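Local coordinates for protein alpha-rhamnosidase (Dictyoglomus thermophilum, PDB 6I60) that probably hydrolyses terminal non-reducing alpha-L-rhamnose residues in alpha-L-rhamnosides, as a multidomain bacterial glycoside hydrolase, at residues A[48-53]-A[99-104]; A[71-76]-A[111-116]; A[105-110]-A[135-140]. All coordinates share one frame; numbering follows the deposited sequence.

Contact 1 of 3, residues A[48-53]-A[99-104]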
loop_
_atom_site.group_PDB
_atom_site.type_symbol
_atom_site.label_atom_id
_atom_site.label_comp_id
_atom_site.label_asym_id
_atom_site.label_seq_id
_atom_site.Cartn_x
_atom_site.Cartn_y
_atom_site.Cartn_z
ATOM N N LYS A 48 4.722 -11.466 -16.255
ATOM C CA LYS A 48 4.677 -12.776 -15.618
ATOM C C LYS A 48 4.301 -13.834 -16.648
ATOM O O LYS A 48 3.262 -13.724 -17.307
ATOM C CB LYS A 48 3.674 -12.767 -14.466
ATOM C CG LYS A 48 4.300 -12.852 -13.087
ATOM C CD LYS A 48 3.298 -13.350 -12.058
ATOM C CE LYS A 48 3.990 -13.768 -10.769
ATOM N NZ LYS A 48 4.809 -12.665 -10.190
ATOM N N LYS A 49 5.149 -14.856 -16.793
ATOM C CA LYS A 49 4.851 -15.932 -17.733
ATOM C C LYS A 49 3.611 -16.709 -17.314
ATOM O O LYS A 49 2.896 -17.246 -18.168
ATOM C CB LYS A 49 6.051 -16.872 -17.859
ATOM C CG LYS A 49 7.327 -16.187 -18.320
ATOM C CD LYS A 49 7.486 -16.265 -19.829
ATOM C CE LYS A 49 8.742 -15.540 -20.292
ATOM N NZ LYS A 49 9.988 -16.234 -19.857
ATOM N N ASN A 50 3.336 -16.778 -16.010
ATOM C CA ASN A 50 2.145 -17.430 -15.471
ATOM C C ASN A 50 1.382 -16.413 -14.630
ATOM O O ASN A 50 1.482 -16.415 -13.394
ATOM C CB ASN A 50 2.510 -18.663 -14.649
ATOM C CG ASN A 50 3.365 -19.644 -15.423
ATOM O OD1 ASN A 50 4.536 -19.384 -15.699
ATOM N ND2 ASN A 50 2.782 -20.783 -15.779
ATOM N N PRO A 51 0.611 -15.528 -15.261
ATOM C CA PRO A 51 -0.149 -14.530 -14.498
ATOM C C PRO A 51 -1.269 -15.175 -13.692
ATOM O O PRO A 51 -1.590 -16.356 -13.833
ATOM C CB PRO A 51 -0.702 -13.597 -15.580
ATOM C CG PRO A 51 -0.727 -14.428 -16.820
ATOM C CD PRO A 51 0.447 -15.357 -16.715
ATOM N N ILE A 52 -1.874 -14.361 -12.831
ATOM C CA ILE A 52 -2.943 -14.800 -11.941
ATOM C C ILE A 52 -4.276 -14.309 -12.491
ATOM O O ILE A 52 -4.420 -13.127 -12.833
ATOM C CB ILE A 52 -2.716 -14.287 -10.508
ATOM C CG1 ILE A 52 -1.357 -14.754 -9.978
ATOM C CG2 ILE A 52 -3.840 -14.743 -9.593
ATOM C CD1 ILE A 52 -1.308 -16.225 -9.617
ATOM N N PHE A 53 -5.249 -15.212 -12.578
ATOM C CA PHE A 53 -6.593 -14.894 -13.042
ATOM C C PHE A 53 -7.573 -14.985 -11.880
ATOM O O PHE A 53 -7.432 -15.841 -11.001
ATOM C CB PHE A 53 -7.029 -15.840 -14.166
ATOM C CG PHE A 53 -6.262 -15.659 -15.447
ATOM C CD1 PHE A 53 -6.669 -14.725 -16.387
ATOM C CD2 PHE A 53 -5.137 -16.421 -15.711
ATOM C CE1 PHE A 53 -5.966 -14.554 -17.566
ATOM C CE2 PHE A 53 -4.429 -16.255 -16.887
ATOM C CZ PHE A 53 -4.845 -15.321 -17.816
ATOM N N VAL A 99 -9.187 -17.999 -7.831
ATOM C CA VAL A 99 -7.899 -17.351 -8.060
ATOM C C VAL A 99 -6.956 -18.430 -8.577
ATOM O O VAL A 99 -6.519 -19.299 -7.811
ATOM C CB VAL A 99 -7.341 -16.690 -6.792
ATOM C CG1 VAL A 99 -5.924 -16.198 -7.029
ATOM C CG2 VAL A 99 -8.234 -15.542 -6.354
ATOM N N ILE A 100 -6.650 -18.386 -9.873
ATOM C CA ILE A 100 -5.927 -19.462 -10.539
ATOM C C ILE A 100 -4.612 -18.935 -11.094
ATOM O O ILE A 100 -4.490 -17.763 -11.467
ATOM C CB ILE A 100 -6.768 -20.102 -11.668
ATOM C CG1 ILE A 100 -8.245 -20.152 -11.277
ATOM C CG2 ILE A 100 -6.259 -21.499 -11.986
ATOM C CD1 ILE A 100 -8.543 -21.068 -10.109
ATOM N N LYS A 101 -3.620 -19.819 -11.143
ATOM C CA LYS A 101 -2.350 -19.534 -11.792
ATOM C C LYS A 101 -2.387 -20.046 -13.226
ATOM O O LYS A 101 -2.878 -21.148 -13.494
ATOM C CB LYS A 101 -1.195 -20.179 -11.024
ATOM C CG LYS A 101 0.149 -20.139 -11.741
ATOM C CD LYS A 101 1.045 -21.288 -11.295
ATOM C CE LYS A 101 2.511 -21.002 -11.590
ATOM N NZ LYS A 101 3.428 -21.892 -10.821
ATOM N N TYR A 102 -1.873 -19.233 -14.146
ATOM C CA TYR A 102 -1.896 -19.578 -15.561
ATOM C C TYR A 102 -1.034 -20.804 -15.834
ATOM O O TYR A 102 0.084 -20.925 -15.326
ATOM C CB TYR A 102 -1.409 -18.394 -16.395
ATOM C CG TYR A 102 -1.248 -18.688 -17.869
ATOM C CD1 TYR A 102 -2.353 -18.766 -18.704
ATOM C CD2 TYR A 102 0.010 -18.873 -18.428
ATOM C CE1 TYR A 102 -2.212 -19.029 -20.052
ATOM C CE2 TYR A 102 0.162 -19.137 -19.775
ATOM C CZ TYR A 102 -0.954 -19.212 -20.582
ATOM O OH TYR A 102 -0.816 -19.473 -21.926
ATOM N N GLU A 103 -1.566 -21.720 -16.649
ATOM C CA GLU A 103 -0.879 -22.965 -16.971
ATOM C C GLU A 103 -1.062 -23.342 -18.438
ATOM O O GLU A 103 -1.093 -24.530 -18.777
ATOM C CB GLU A 103 -1.369 -24.112 -16.083
ATOM C CG GLU A 103 -0.833 -24.092 -14.661
ATOM C CD GLU A 103 -1.392 -25.226 -13.821
ATOM O OE1 GLU A 103 -2.607 -25.498 -13.925
ATOM O OE2 GLU A 103 -0.620 -25.846 -13.059
ATOM N N GLY A 104 -1.188 -22.353 -19.317
ATOM C CA GLY A 104 -1.430 -22.587 -20.723
ATOM C C GLY A 104 -0.161 -22.561 -21.550
ATOM O O GLY A 104 0.951 -22.755 -21.049
#
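Phe53 and Ile100 form an antiparallel hydrogen-bonded pair: Phe53 N reaches Ile100 O at 2.9 Å, and Ile100 N answers to Phe53 O. Ile52 and Lys101 follow as a non-hydrogen-bonded pair, and beyond them Tyr102 N still bonds Pro51 O at 2.9 Å. Proline has no N-H to give, so only its carbonyl can serve here. A fourth bond comes from a side chain. Asn50 ND2 donates to Tyr102 O at 2.7 Å, with the acceptor close to the amide plane, beyond the regular pairing, before strand 52-56 begins and after 99-101.

Apolar contacts flank these bonds. On the face of Ile52, its CG2 meets Val99 CG1 at 3.6 Å; the two beta-branched side chains cross here and bury apolar surface. Beside Phe53, Tyr102 lies alongside both that ring and Pro51. Its CB points toward 48-53, and the backbone sets it 3.6 Å from Pro51 CD. With CG anti to the backbone N (chi1 174°), the ring lies next to Phe53, CD1 being 3.7 Å from Phe53 CE2. Tyr102 OH bonds Lys105 O, a polar end for a mostly apolar side chain.

The chemistry implies a short strand pair held by three backbone bonds, with Ile52 N left to Glu38 OE2, while Asn50 adds a side-chain bond and Tyr102 joins the pair to the aromatic interior of the immunoglobulin-like domain.

Contact 2 of 3, residues A[71-76]-A[111-116]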
loop_
_atom_site.group_PDB
_atom_site.type_symbol
_atom_site.label_atom_id
_atom_site.label_comp_id
_atom_site.label_asym_id
_atom_site.label_seq_id
_atom_site.Cartn_x
_atom_site.Cartn_y
_atom_site.Cartn_z
ATOM N N VAL A 71 -11.737 -21.831 -17.782
ATOM C CA VAL A 71 -11.283 -20.597 -18.411
ATOM C C VAL A 71 -10.642 -20.947 -19.745
ATOM O O VAL A 71 -9.865 -21.905 -19.840
ATOM C CB VAL A 71 -10.312 -19.820 -17.502
ATOM C CG1 VAL A 71 -9.266 -20.744 -16.915
ATOM C CG2 VAL A 71 -9.652 -18.687 -18.270
ATOM N N ILE A 72 -10.988 -20.190 -20.779
ATOM C CA ILE A 72 -10.465 -20.389 -22.123
ATOM C C ILE A 72 -9.611 -19.182 -22.470
ATOM O O ILE A 72 -10.051 -18.039 -22.293
ATOM C CB ILE A 72 -11.602 -20.566 -23.144
ATOM C CG1 ILE A 72 -12.280 -21.923 -22.944
ATOM C CG2 ILE A 72 -11.076 -20.392 -24.559
ATOM C CD1 ILE A 72 -12.991 -22.455 -24.169
ATOM N N VAL A 73 -8.393 -19.418 -22.949
ATOM C CA VAL A 73 -7.535 -18.334 -23.401
ATOM C C VAL A 73 -7.218 -18.572 -24.866
ATOM O O VAL A 73 -6.864 -19.692 -25.255
ATOM C CB VAL A 73 -6.257 -18.213 -22.557
ATOM C CG1 VAL A 73 -5.378 -17.038 -23.065
ATOM C CG2 VAL A 73 -6.638 -18.105 -21.065
ATOM N N SER A 74 -7.360 -17.526 -25.676
ATOM C CA SER A 74 -7.187 -17.603 -27.115
ATOM C C SER A 74 -6.282 -16.471 -27.585
ATOM O O SER A 74 -5.929 -15.560 -26.827
ATOM C CB SER A 74 -8.534 -17.533 -27.848
ATOM O OG SER A 74 -9.388 -18.591 -27.449
ATOM N N SER A 75 -5.907 -16.536 -28.863
ATOM C CA SER A 75 -4.984 -15.579 -29.461
ATOM C C SER A 75 -5.665 -14.568 -30.371
ATOM O O SER A 75 -4.985 -13.696 -30.923
ATOM C CB SER A 75 -3.894 -16.319 -30.246
ATOM O OG SER A 75 -4.459 -17.253 -31.148
ATOM N N SER A 76 -6.981 -14.656 -30.550
ATOM C CA SER A 76 -7.685 -13.709 -31.403
ATOM C C SER A 76 -9.140 -13.636 -30.962
ATOM O O SER A 76 -9.640 -14.517 -30.257
ATOM C CB SER A 76 -7.578 -14.098 -32.882
ATOM O OG SER A 76 -8.754 -14.747 -33.328
ATOM N N LYS A 111 2.165 -9.698 -27.406
ATOM C CA LYS A 111 0.946 -10.313 -27.908
ATOM C C LYS A 111 -0.221 -9.997 -26.981
ATOM O O LYS A 111 -0.062 -9.949 -25.758
ATOM C CB LYS A 111 1.112 -11.828 -28.051
ATOM C CG LYS A 111 1.944 -12.249 -29.255
ATOM C CD LYS A 111 1.231 -13.307 -30.084
ATOM C CE LYS A 111 2.223 -14.202 -30.815
ATOM N NZ LYS A 111 3.440 -13.459 -31.242
ATOM N N VAL A 112 -1.392 -9.775 -27.573
ATOM C CA VAL A 112 -2.625 -9.534 -26.833
ATOM C C VAL A 112 -3.417 -10.832 -26.793
ATOM O O VAL A 112 -3.613 -11.481 -27.829
ATOM C CB VAL A 112 -3.447 -8.398 -27.471
ATOM C CG1 VAL A 112 -4.922 -8.516 -27.101
ATOM C CG2 VAL A 112 -2.899 -7.047 -27.045
ATOM N N TYR A 113 -3.866 -11.219 -25.603
ATOM C CA TYR A 113 -4.643 -12.433 -25.419
ATOM C C TYR A 113 -6.046 -12.094 -24.932
ATOM O O TYR A 113 -6.307 -11.000 -24.425
ATOM C CB TYR A 113 -3.961 -13.385 -24.429
ATOM C CG TYR A 113 -2.569 -13.799 -24.844
ATOM C CD1 TYR A 113 -1.463 -13.026 -24.511
ATOM C CD2 TYR A 113 -2.360 -14.962 -25.571
ATOM C CE1 TYR A 113 -0.187 -13.401 -24.892
ATOM C CE2 TYR A 113 -1.089 -15.346 -25.956
ATOM C CZ TYR A 113 -0.006 -14.563 -25.615
ATOM O OH TYR A 113 1.259 -14.948 -25.998
ATOM N N PHE A 114 -6.949 -13.057 -25.096
ATOM C CA PHE A 114 -8.340 -12.926 -24.692
ATOM C C PHE A 114 -8.709 -14.113 -23.817
ATOM O O PHE A 114 -8.166 -15.210 -23.981
ATOM C CB PHE A 114 -9.278 -12.854 -25.909
ATOM C CG PHE A 114 -8.837 -11.871 -26.960
ATOM C CD1 PHE A 114 -7.870 -12.214 -27.893
ATOM C CD2 PHE A 114 -9.395 -10.603 -27.021
ATOM C CE1 PHE A 114 -7.462 -11.311 -28.855
ATOM C CE2 PHE A 114 -8.992 -9.697 -27.985
ATOM C CZ PHE A 114 -8.025 -10.052 -28.903
ATOM N N TRP A 115 -9.635 -13.896 -22.883
ATOM C CA TRP A 115 -10.029 -14.984 -21.999
ATOM C C TRP A 115 -11.431 -14.755 -21.457
ATOM O O TRP A 115 -11.794 -13.631 -21.101
ATOM C CB TRP A 115 -9.031 -15.159 -20.844
ATOM C CG TRP A 115 -9.036 -14.064 -19.813
ATOM C CD1 TRP A 115 -8.675 -12.759 -19.997
ATOM C CD2 TRP A 115 -9.395 -14.189 -18.430
ATOM N NE1 TRP A 115 -8.797 -12.064 -18.815
ATOM C CE2 TRP A 115 -9.237 -12.920 -17.840
ATOM C CE3 TRP A 115 -9.841 -15.252 -17.635
ATOM C CZ2 TRP A 115 -9.509 -12.684 -16.493
ATOM C CZ3 TRP A 115 -10.109 -15.016 -16.299
ATOM C CH2 TRP A 115 -9.941 -13.742 -15.741
ATOM N N LYS A 116 -12.211 -15.832 -21.414
ATOM C CA LYS A 116 -13.506 -15.887 -20.752
ATOM C C LYS A 116 -13.480 -17.008 -19.721
ATOM O O LYS A 116 -12.514 -17.771 -19.628
ATOM C CB LYS A 116 -14.640 -16.109 -21.760
ATOM C CG LYS A 116 -14.289 -15.743 -23.191
ATOM C CD LYS A 116 -15.207 -16.439 -24.185
ATOM C CE LYS A 116 -14.855 -17.911 -24.324
ATOM N NZ LYS A 116 -15.733 -18.601 -25.311
#
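Val71 and Val73 meet Trp115 and Tyr113 on the apolar face of this strand pair. Val71 CG2 comes to the edge of the indole, near its plane, 3.5 Å from Trp115 CE3. Trp115 CG sits between its own backbone N and carbonyl carbon (chi1 70°), and together with chi2 of -66° this leaves the CE3 edge beside Val71 CG2. The two methyls of Val73 meet the CB atoms at the base of the aromatic side chains: CG2 lies 3.8 Å from Trp115 CB, and CG1 lies 4.1 Å from Tyr113 CB. Beta-branched valine suits an extended strand. Phe53 meets the Trp115 ring edge-to-face, extending this apolar layer.

Strands 71-74 and 112-116 run antiparallel, their axes at 158°. Ile72 pairs with Lys116 and Ser74 with Phe114, each through two hydrogen bonds, such as Ser74 N to Phe114 O at 3.0 Å. Val73 and Trp115 form the non-hydrogen-bonded pair between them, with their CA atoms 4.4 Å apart.

The other face, with Ile72, Ser74, Phe114 and Lys116, is more polar. Phe114 CE1 reaches 3.5 Å to Ser76 CA, where the chain turns into helix 77-80. Ser76 is the N-cap, its OG accepting from Thr79 N; a small hydroxyl suits that place. Lys116 NZ bonds Ile80 O and makes a cation-pi contact with Phe129; Ser75 OG bonds Asp86 OD1.

One apolar face turned inward and a mixed face covered in part by helix 77-80 fit a sheet of an immunoglobulin-like beta sandwich.

Contact 3 of 3, residues A[105-110]-A[135-140]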
loop_
_atom_site.group_PDB
_atom_site.type_symbol
_atom_site.label_atom_id
_atom_site.label_comp_id
_atom_site.label_asym_id
_atom_site.label_seq_id
_atom_site.Cartn_x
_atom_site.Cartn_y
_atom_site.Cartn_z
ATOM N N LYS A 105 -0.340 -22.323 -22.848
ATOM C CA LYS A 105 0.793 -22.221 -23.757
ATOM C C LYS A 105 1.713 -21.085 -23.324
ATOM O O LYS A 105 1.258 -20.058 -22.815
ATOM C CB LYS A 105 0.295 -21.997 -25.188
ATOM C CG LYS A 105 1.396 -21.822 -26.222
ATOM C CD LYS A 105 1.102 -22.606 -27.491
ATOM C CE LYS A 105 1.790 -21.977 -28.693
ATOM N NZ LYS A 105 1.725 -22.854 -29.894
ATOM N N GLU A 106 3.017 -21.285 -23.513
ATOM C CA GLU A 106 3.999 -20.274 -23.140
ATOM C C GLU A 106 3.694 -18.955 -23.841
ATOM O O GLU A 106 3.666 -18.888 -25.074
ATOM C CB GLU A 106 5.408 -20.754 -23.490
ATOM C CG GLU A 106 6.442 -19.645 -23.593
ATOM C CD GLU A 106 7.339 -19.570 -22.374
ATOM O OE1 GLU A 106 8.167 -18.638 -22.299
ATOM O OE2 GLU A 106 7.215 -20.443 -21.490
ATOM N N LEU A 107 3.453 -17.914 -23.049
ATOM C CA LEU A 107 3.114 -16.613 -23.602
ATOM C C LEU A 107 4.316 -16.003 -24.318
ATOM O O LEU A 107 5.472 -16.337 -24.048
ATOM C CB LEU A 107 2.620 -15.677 -22.499
ATOM C CG LEU A 107 1.417 -16.188 -21.705
ATOM C CD1 LEU A 107 1.136 -15.283 -20.517
ATOM C CD2 LEU A 107 0.191 -16.310 -22.603
ATOM N N GLU A 108 4.025 -15.098 -25.245
ATOM C CA GLU A 108 5.036 -14.479 -26.085
ATOM C C GLU A 108 4.955 -12.965 -25.972
ATOM O O GLU A 108 3.888 -12.418 -25.673
ATOM C CB GLU A 108 4.865 -14.911 -27.550
ATOM C CG GLU A 108 5.508 -16.255 -27.863
ATOM C CD GLU A 108 4.897 -16.932 -29.074
ATOM O OE1 GLU A 108 5.661 -17.348 -29.972
ATOM O OE2 GLU A 108 3.655 -17.047 -29.127
ATOM N N PRO A 109 6.064 -12.263 -26.201
ATOM C CA PRO A 109 6.077 -10.813 -25.970
ATOM C C PRO A 109 5.208 -10.056 -26.963
ATOM O O PRO A 109 5.038 -10.459 -28.116
ATOM C CB PRO A 109 7.555 -10.436 -26.137
ATOM C CG PRO A 109 8.309 -11.725 -26.057
ATOM C CD PRO A 109 7.391 -12.772 -26.584
ATOM N N CYS A 110 4.650 -8.942 -26.484
ATOM C CA CYS A 110 3.905 -7.974 -27.290
ATOM C C CYS A 110 2.626 -8.550 -27.890
ATOM O O CYS A 110 2.040 -7.946 -28.792
ATOM C CB CYS A 110 4.785 -7.387 -28.400
ATOM S SG CYS A 110 6.353 -6.718 -27.812
ATOM N N PHE A 135 -5.652 -9.384 -21.744
ATOM C CA PHE A 135 -4.396 -9.016 -21.104
ATOM C C PHE A 135 -3.301 -9.006 -22.159
ATOM O O PHE A 135 -3.205 -9.936 -22.966
ATOM C CB PHE A 135 -4.041 -9.966 -19.949
ATOM C CG PHE A 135 -3.825 -11.395 -20.365
ATOM C CD1 PHE A 135 -4.897 -12.259 -20.514
ATOM C CD2 PHE A 135 -2.544 -11.882 -20.577
ATOM C CE1 PHE A 135 -4.699 -13.575 -20.884
ATOM C CE2 PHE A 135 -2.338 -13.198 -20.948
ATOM C CZ PHE A 135 -3.417 -14.045 -21.100
ATOM N N GLU A 136 -2.498 -7.946 -22.167
ATOM C CA GLU A 136 -1.429 -7.769 -23.141
ATOM C C GLU A 136 -0.079 -7.955 -22.463
ATOM O O GLU A 136 0.168 -7.389 -21.393
ATOM C CB GLU A 136 -1.498 -6.386 -23.793
ATOM C CG GLU A 136 -0.282 -6.049 -24.645
ATOM C CD GLU A 136 -0.525 -4.882 -25.584
ATOM O OE1 GLU A 136 -1.674 -4.397 -25.650
ATOM O OE2 GLU A 136 0.437 -4.445 -26.251
ATOM N N THR A 137 0.790 -8.742 -23.088
ATOM C CA THR A 137 2.129 -8.950 -22.563
ATOM C C THR A 137 3.043 -7.808 -22.986
ATOM O O THR A 137 2.915 -7.265 -24.087
ATOM C CB THR A 137 2.695 -10.286 -23.048
ATOM O OG1 THR A 137 2.535 -10.389 -24.467
ATOM C CG2 THR A 137 1.969 -11.444 -22.380
ATOM N N GLY A 138 3.978 -7.475 -22.116
ATOM C CA GLY A 138 4.934 -6.432 -22.371
ATOM C C GLY A 138 6.079 -6.965 -23.189
ATOM O O GLY A 138 5.874 -7.712 -24.117
ATOM N N LEU A 139 7.307 -6.637 -22.802
ATOM C CA LEU A 139 8.485 -7.084 -23.530
ATOM C C LEU A 139 8.894 -8.462 -23.147
ATOM O O LEU A 139 9.699 -9.047 -23.817
ATOM C CB LEU A 139 9.654 -6.153 -23.344
ATOM C CG LEU A 139 9.588 -4.990 -24.308
ATOM C CD1 LEU A 139 10.964 -4.578 -24.734
ATOM C CD2 LEU A 139 8.804 -5.383 -25.522
ATOM N N MET A 140 8.351 -8.935 -22.040
ATOM C CA MET A 140 8.509 -10.257 -21.533
ATOM C C MET A 140 9.892 -10.671 -21.233
ATOM O O MET A 140 10.569 -11.307 -22.022
ATOM C CB MET A 140 7.839 -11.272 -22.434
ATOM C CG MET A 140 6.340 -11.224 -22.360
ATOM S SD MET A 140 5.756 -12.587 -21.383
ATOM C CE MET A 140 6.586 -13.912 -22.219
#
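Leu107 is the first residue of 105-110 to pack across the contact, its CD1 coming to the edge of the Phe135 ring, near the ring plane, 4.1 Å from Phe135 CE2. The two side chains cross at about a right angle, a branched aliphatic end well suited to a ring rim. Met140, its flexible chain bent at chi2 and chi3, brings CE to the Leu107 carbonyl.

Glu108 turns its side chain away from 135-140, as befits a charged residue at the surface, and contributes its backbone instead. Its O lies 2.7 Å from Thr137 OG1, which is also near Lys111 O; the hydroxyl sits between two loop carbonyls. A chi1 near 50° tucks this OG1 over the backbone of Thr137 itself.

Pro109 then lays its rigid ring across Met140, with CG 3.7 Å from Met140 CB and CA 3.6 Å from Met140 CG. Cys110 makes the backbone link: its N donates to Gly138 O at 2.9 Å. Its SG meets Leu139 CD2 at 3.6 Å, sulfur and methyl being compatible apolar neighbours.

The loop leads from strand 99-101 into strand 112-120 and is joined to the other segment at Thr137 and Gly138. Phe135 meets Tyr113 of the adjacent strand, while Cys110 and Leu139 touch Tyr195 on strand 189-199, where Glu136 also makes salt bridges with Arg191 and Arg193, bringing this end of the immunoglobulin-like domain against strand 189-199.

Overall arrangement
All three contacts fall within the N-terminal immunoglobulin-like domain, their centres only 11 to 12 Å apart. Contact 1 belongs to the three-stranded sheet 35-37, 52-56, 99-101; contacts 2 and 3 reach the five-stranded sheet in which 112-120 lies between 68-74 and 133-137. The two sheets meet where strand 52-56 packs against strand 112-120. Along the chain contacts 1 and 2 alternate, as do contacts 2 and 3, whereas contact 1 closes before contact 3 opens. The loop 105-110 carries the chain from one sheet to the other, and Tyr113 OH probably hydrogen-bonds Glu108 N. Such interleaving of distant segments is consistent with one compact sandwich.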